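Local coordinates for Exo-poly-alpha-D-galacturonosidase (PDB 3JUR), which probably hydrolyses galacturonan chains of pectin as an exo-acting, family 28 polygalacturonase whose right-handed parallel beta-helix assembles into a tetramer, at residues 118-123 with 195-200; 253-258 with 289-294. One frame throughout, in Å; residues are numbered along the deposited sequence.

How the interactions relate
Both contacts join strands of successive coils in one parallel beta-helix, and each follows the chain from strand into loop. Interaction 1 pairs residues 118-123 with 195-200 and closes before interaction 2 (253-258 with 289-294) opens along the chain. Their centres lie about 26 Å apart, on opposite sides of the chain's centre, and their nearest atoms are about 12 Å apart, so neither touches the other. Strand 224-233 lies between them: it pairs with 201-204, which follows interaction 1, and with 255-258 of interaction 2. A further difference is the assembly, since a second subunit packs on interaction 2 whereas no other chain reaches interaction 1.

Interaction 1: residues 118-123 with 195-200; sequences YALDCE and FYRCRN
Ala119 and Phe195 meet on the tightly packed side of this contact, where the methyl CB of Ala119 lies 4.0 Å from ring atom CD1 of Phe195. The same methyl also touches SG of Cys198, and that sulfur packs against CB of Cys122. Valines and an isoleucine of strands 125-128 and 201-204 cover the Phe195 ring from beyond the two segments. The backbones run in parallel register: Tyr196 N donates to Ala119 O at 2.7 Å, and Asp121 N to Tyr196 O at 2.8 Å. Past the turn, Arg199 N reaches Cys122 O at 3.1 Å, while Cys122 N makes a weak bond to the Cys198 sulfur. This is the stacking of successive coils in a parallel beta-helix, as in other family 28 glycosidases: equivalent residues, here two cysteines, sit one above the other, and both chains leave the strand at the same point, Asp121 and Arg197 each having positive phi. On the more exposed side the contact is made of charges. Arg197 grips Asp121 side-on, NE to OD1 at 2.8 Å and NH2 to OD2 at 2.9 Å, both oxygens met on their syn sides and the two planes 14° apart. A bend at chi3 (-62°) brings the guanidinium alongside the carboxylate, and Leu120 CD1 packs near NH2. Farther along, Glu123 extends beside Arg199, but its OE2 sits over one face of the guanidinium, 3.0 Å from NH2, with the planes turned 68° apart. No N-H points at that oxygen, and the attraction is one of charge alone. An alanine in place of Glu123 would probably leave Arg199 without this countercharge and its guanidinium freer to turn.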
# COMPACT_ATOMS: atom_id res chain seq x y z
N TYR D 118 8.42 -28.95 44.16
CA TYR D 118 9.65 -29.58 43.67
C TYR D 118 9.50 -31.08 43.45
O TYR D 118 9.01 -31.81 44.33
CB TYR D 118 10.80 -29.29 44.65
CG TYR D 118 12.18 -29.81 44.27
CD1 TYR D 118 12.86 -29.32 43.15
CD2 TYR D 118 12.82 -30.76 45.07
CE1 TYR D 118 14.14 -29.79 42.82
CE2 TYR D 118 14.10 -31.23 44.75
CZ TYR D 118 14.75 -30.74 43.63
OH TYR D 118 16.00 -31.20 43.31
N ALA D 119 9.92 -31.52 42.27
CA ALA D 119 10.08 -32.95 41.98
C ALA D 119 11.43 -33.20 41.31
O ALA D 119 11.79 -32.51 40.36
CB ALA D 119 8.94 -33.45 41.09
N LEU D 120 12.16 -34.19 41.82
CA LEU D 120 13.46 -34.55 41.26
C LEU D 120 13.48 -36.02 40.87
O LEU D 120 13.17 -36.87 41.70
CB LEU D 120 14.58 -34.26 42.27
CG LEU D 120 15.98 -34.82 41.97
CD1 LEU D 120 16.62 -34.13 40.77
CD2 LEU D 120 16.88 -34.73 43.20
N ASP D 121 13.85 -36.30 39.63
CA ASP D 121 13.98 -37.68 39.12
C ASP D 121 12.67 -38.48 39.24
O ASP D 121 12.69 -39.70 39.46
CB ASP D 121 15.14 -38.42 39.82
CG ASP D 121 16.51 -37.92 39.38
OD1 ASP D 121 16.69 -37.66 38.16
OD2 ASP D 121 17.40 -37.81 40.24
N CYS D 122 11.55 -37.79 39.12
CA CYS D 122 10.23 -38.39 39.29
C CYS D 122 9.57 -38.71 37.96
O CYS D 122 9.94 -38.17 36.91
CB CYS D 122 9.32 -37.47 40.10
SG CYS D 122 9.78 -37.29 41.84
N GLU D 123 8.57 -39.58 38.02
CA GLU D 123 7.83 -40.03 36.86
C GLU D 123 6.34 -39.95 37.17
O GLU D 123 5.93 -40.25 38.29
CB GLU D 123 8.24 -41.46 36.56
CG GLU D 123 7.71 -42.06 35.28
CD GLU D 123 8.20 -43.48 35.08
OE1 GLU D 123 8.19 -44.26 36.06
OE2 GLU D 123 8.60 -43.82 33.95
N PHE D 195 10.23 -29.13 38.00
CA PHE D 195 10.38 -30.56 37.76
C PHE D 195 11.79 -30.75 37.23
O PHE D 195 12.14 -30.22 36.17
CB PHE D 195 9.36 -31.04 36.73
CG PHE D 195 7.93 -30.79 37.12
CD1 PHE D 195 7.23 -31.70 37.92
CD2 PHE D 195 7.27 -29.63 36.69
CE1 PHE D 195 5.91 -31.46 38.30
CE2 PHE D 195 5.94 -29.39 37.06
CZ PHE D 195 5.27 -30.30 37.87
N TYR D 196 12.60 -31.50 37.96
CA TYR D 196 14.00 -31.71 37.59
C TYR D 196 14.25 -33.15 37.17
O TYR D 196 14.08 -34.08 37.98
CB TYR D 196 14.93 -31.31 38.75
CG TYR D 196 16.21 -30.66 38.29
CD1 TYR D 196 16.35 -29.27 38.30
CD2 TYR D 196 17.27 -31.43 37.82
CE1 TYR D 196 17.52 -28.66 37.86
CE2 TYR D 196 18.45 -30.84 37.38
CZ TYR D 196 18.57 -29.46 37.41
OH TYR D 196 19.74 -28.88 36.96
N ARG D 197 14.63 -33.33 35.91
CA ARG D 197 14.87 -34.64 35.30
C ARG D 197 13.66 -35.58 35.46
O ARG D 197 13.79 -36.72 35.93
CB ARG D 197 16.15 -35.30 35.84
CG ARG D 197 17.42 -34.47 35.70
CD ARG D 197 18.66 -35.32 35.98
NE ARG D 197 18.69 -35.83 37.35
CZ ARG D 197 19.68 -35.64 38.22
NH1 ARG D 197 20.76 -34.94 37.87
NH2 ARG D 197 19.61 -36.15 39.44
N CYS D 198 12.48 -35.09 35.06
CA CYS D 198 11.25 -35.84 35.23
C CYS D 198 10.68 -36.30 33.89
O CYS D 198 10.97 -35.72 32.85
CB CYS D 198 10.20 -35.01 35.98
SG CYS D 198 10.66 -34.61 37.66
N ARG D 199 9.87 -37.35 33.94
CA ARG D 199 9.15 -37.88 32.79
C ARG D 199 7.66 -37.88 33.08
O ARG D 199 7.24 -38.20 34.19
CB ARG D 199 9.60 -39.32 32.51
CG ARG D 199 10.46 -39.49 31.27
CD ARG D 199 10.96 -40.93 31.12
NE ARG D 199 9.88 -41.92 31.17
CZ ARG D 199 10.03 -43.23 30.92
NH1 ARG D 199 11.22 -43.73 30.58
NH2 ARG D 199 8.98 -44.04 31.00
N ASN D 200 6.85 -37.55 32.06
CA ASN D 200 5.38 -37.60 32.14
C ASN D 200 4.83 -36.66 33.21
O ASN D 200 4.47 -37.08 34.32
CB ASN D 200 4.86 -39.03 32.39
CG ASN D 200 5.52 -40.07 31.50
OD1 ASN D 200 6.02 -39.75 30.42
ND2 ASN D 200 5.53 -41.31 31.95

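Interaction 2: residues 253-258 with 289-294; sequences KCRFDT and LVISQA
The Phe256 ring has the carbonyl oxygen of Leu289 at its edge, near the ring plane, 3.8 Å from CD2, while CG2 of Val290 approaches the same CD2 obliquely at 3.7 Å. With CG anti to its carbonyl carbon (chi1 -59°), the ring stands beside its own backbone N, close to the strand that supplies both partners. Ile231 of strand 224-233 packs on Phe256 from the preceding coil. The second flat group, the Arg255 guanidinium, is met obliquely by CD2 of Leu289 and CD1 of Ile291; Arg255 and Leu289 lie side by side, and bends at chi2 and chi3 lay the arginine forward along the strand, toward Ile291. From there NH1 donates to a water, 2.7 Å away, that also lies within hydrogen-bonding distance of Ile291 O and may link the charged end to the neighbouring backbone. Both Arg255 and Leu289 also pack against a second subunit, Arg255 touching Leu289 of that chain and Leu289 its Met320.

Leu289 N donates to Cys254 O at 2.8 Å, Phe256 N to Leu289 O at 2.9 Å, and a weak third bond runs from Ile291 N to Phe256 O. Beyond this ladder side chains take over. Ser292 OG donates to Asp257 OD1 at 2.8 Å, reaching that oxygen on its anti side and 20° out of the carboxylate plane. A second water gives a proton to the same OD1 and accepts one from Ala294 N, so two donors hold this oxygen where the partner segment has left its strand. CB of Ala294 comes to 3.2 Å from Thr258 O. Strand 255-258 and strand 289-291, at 32° to each other, are neighbouring parallel strands of successive coils, stacked on one wall of the beta-helix characteristic of glycoside hydrolase family 28.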
# COMPACT_ATOMS: atom_id res chain seq x y z
N LYS D 253 -3.56 -23.36 25.53
CA LYS D 253 -4.75 -22.81 26.21
C LYS D 253 -4.45 -22.09 27.53
O LYS D 253 -5.32 -21.98 28.39
CB LYS D 253 -5.81 -23.91 26.40
CG LYS D 253 -6.64 -24.22 25.16
CD LYS D 253 -7.89 -23.34 25.11
CE LYS D 253 -8.23 -22.91 23.69
NZ LYS D 253 -8.94 -23.98 22.92
N CYS D 254 -3.22 -21.60 27.69
CA CYS D 254 -2.82 -20.88 28.90
C CYS D 254 -3.00 -19.36 28.78
O CYS D 254 -2.99 -18.81 27.67
CB CYS D 254 -1.37 -21.21 29.28
SG CYS D 254 -1.03 -22.98 29.57
N ARG D 255 -3.14 -18.71 29.93
CA ARG D 255 -3.22 -17.25 30.04
C ARG D 255 -2.01 -16.72 30.82
O ARG D 255 -1.68 -17.25 31.88
CB ARG D 255 -4.52 -16.83 30.73
CG ARG D 255 -4.53 -15.37 31.22
CD ARG D 255 -5.22 -14.42 30.26
NE ARG D 255 -6.57 -14.13 30.74
CZ ARG D 255 -6.96 -12.96 31.23
NH1 ARG D 255 -6.13 -11.92 31.29
NH2 ARG D 255 -8.22 -12.82 31.66
N PHE D 256 -1.38 -15.66 30.29
CA PHE D 256 -0.15 -15.10 30.87
C PHE D 256 -0.21 -13.59 31.09
O PHE D 256 -0.58 -12.83 30.19
CB PHE D 256 1.06 -15.33 29.95
CG PHE D 256 1.35 -16.78 29.65
CD1 PHE D 256 2.26 -17.49 30.43
CD2 PHE D 256 0.75 -17.41 28.57
CE1 PHE D 256 2.54 -18.82 30.15
CE2 PHE D 256 1.03 -18.73 28.26
CZ PHE D 256 1.92 -19.45 29.06
N ASP D 257 0.20 -13.18 32.28
CA ASP D 257 0.60 -11.82 32.58
C ASP D 257 1.90 -11.94 33.38
O ASP D 257 1.88 -12.34 34.55
CB ASP D 257 -0.48 -11.11 33.39
CG ASP D 257 -0.19 -9.63 33.60
OD1 ASP D 257 0.82 -9.11 33.08
OD2 ASP D 257 -1.00 -8.98 34.29
N THR D 258 3.03 -11.63 32.73
CA THR D 258 4.35 -11.94 33.30
C THR D 258 5.25 -10.73 33.48
O THR D 258 5.11 -9.74 32.77
CB THR D 258 5.10 -13.01 32.47
OG1 THR D 258 5.26 -12.57 31.12
CG2 THR D 258 4.35 -14.32 32.48
N LEU D 289 -2.88 -17.25 25.31
CA LEU D 289 -3.23 -15.84 25.37
C LEU D 289 -2.34 -15.11 26.37
O LEU D 289 -2.33 -15.43 27.55
CB LEU D 289 -4.71 -15.66 25.73
CG LEU D 289 -5.25 -14.24 25.95
CD1 LEU D 289 -5.08 -13.37 24.69
CD2 LEU D 289 -6.70 -14.26 26.41
N VAL D 290 -1.57 -14.14 25.87
CA VAL D 290 -0.78 -13.27 26.73
C VAL D 290 -1.38 -11.86 26.65
O VAL D 290 -1.39 -11.25 25.59
CB VAL D 290 0.72 -13.23 26.31
CG1 VAL D 290 1.56 -12.37 27.29
CG2 VAL D 290 1.30 -14.64 26.20
N ILE D 291 -1.91 -11.37 27.76
CA ILE D 291 -2.29 -9.95 27.84
C ILE D 291 -1.46 -9.35 28.96
O ILE D 291 -1.76 -9.52 30.14
CB ILE D 291 -3.81 -9.73 28.08
CG1 ILE D 291 -4.64 -10.44 27.01
CG2 ILE D 291 -4.12 -8.23 28.14
CD1 ILE D 291 -6.16 -10.41 27.27
N SER D 292 -0.39 -8.66 28.56
CA SER D 292 0.65 -8.32 29.52
C SER D 292 1.54 -7.17 29.05
O SER D 292 2.47 -7.36 28.26
CB SER D 292 1.50 -9.56 29.81
OG SER D 292 2.46 -9.31 30.81
N GLN D 293 1.25 -5.97 29.55
CA GLN D 293 2.12 -4.82 29.37
C GLN D 293 3.55 -5.11 29.85
O GLN D 293 4.53 -4.71 29.20
CB GLN D 293 1.56 -3.62 30.14
CG GLN D 293 2.40 -2.37 30.05
CD GLN D 293 1.83 -1.36 29.10
OE1 GLN D 293 1.16 -0.41 29.53
NE2 GLN D 293 2.07 -1.55 27.79
N ALA D 294 3.65 -5.83 30.97
CA ALA D 294 4.93 -6.13 31.60
C ALA D 294 5.80 -7.17 30.88
O ALA D 294 7.02 -7.20 31.08
CB ALA D 294 4.71 -6.53 33.07
O HOH W 1 -3.39 -11.84 31.24
O HOH W 2 1.27 -6.51 32.75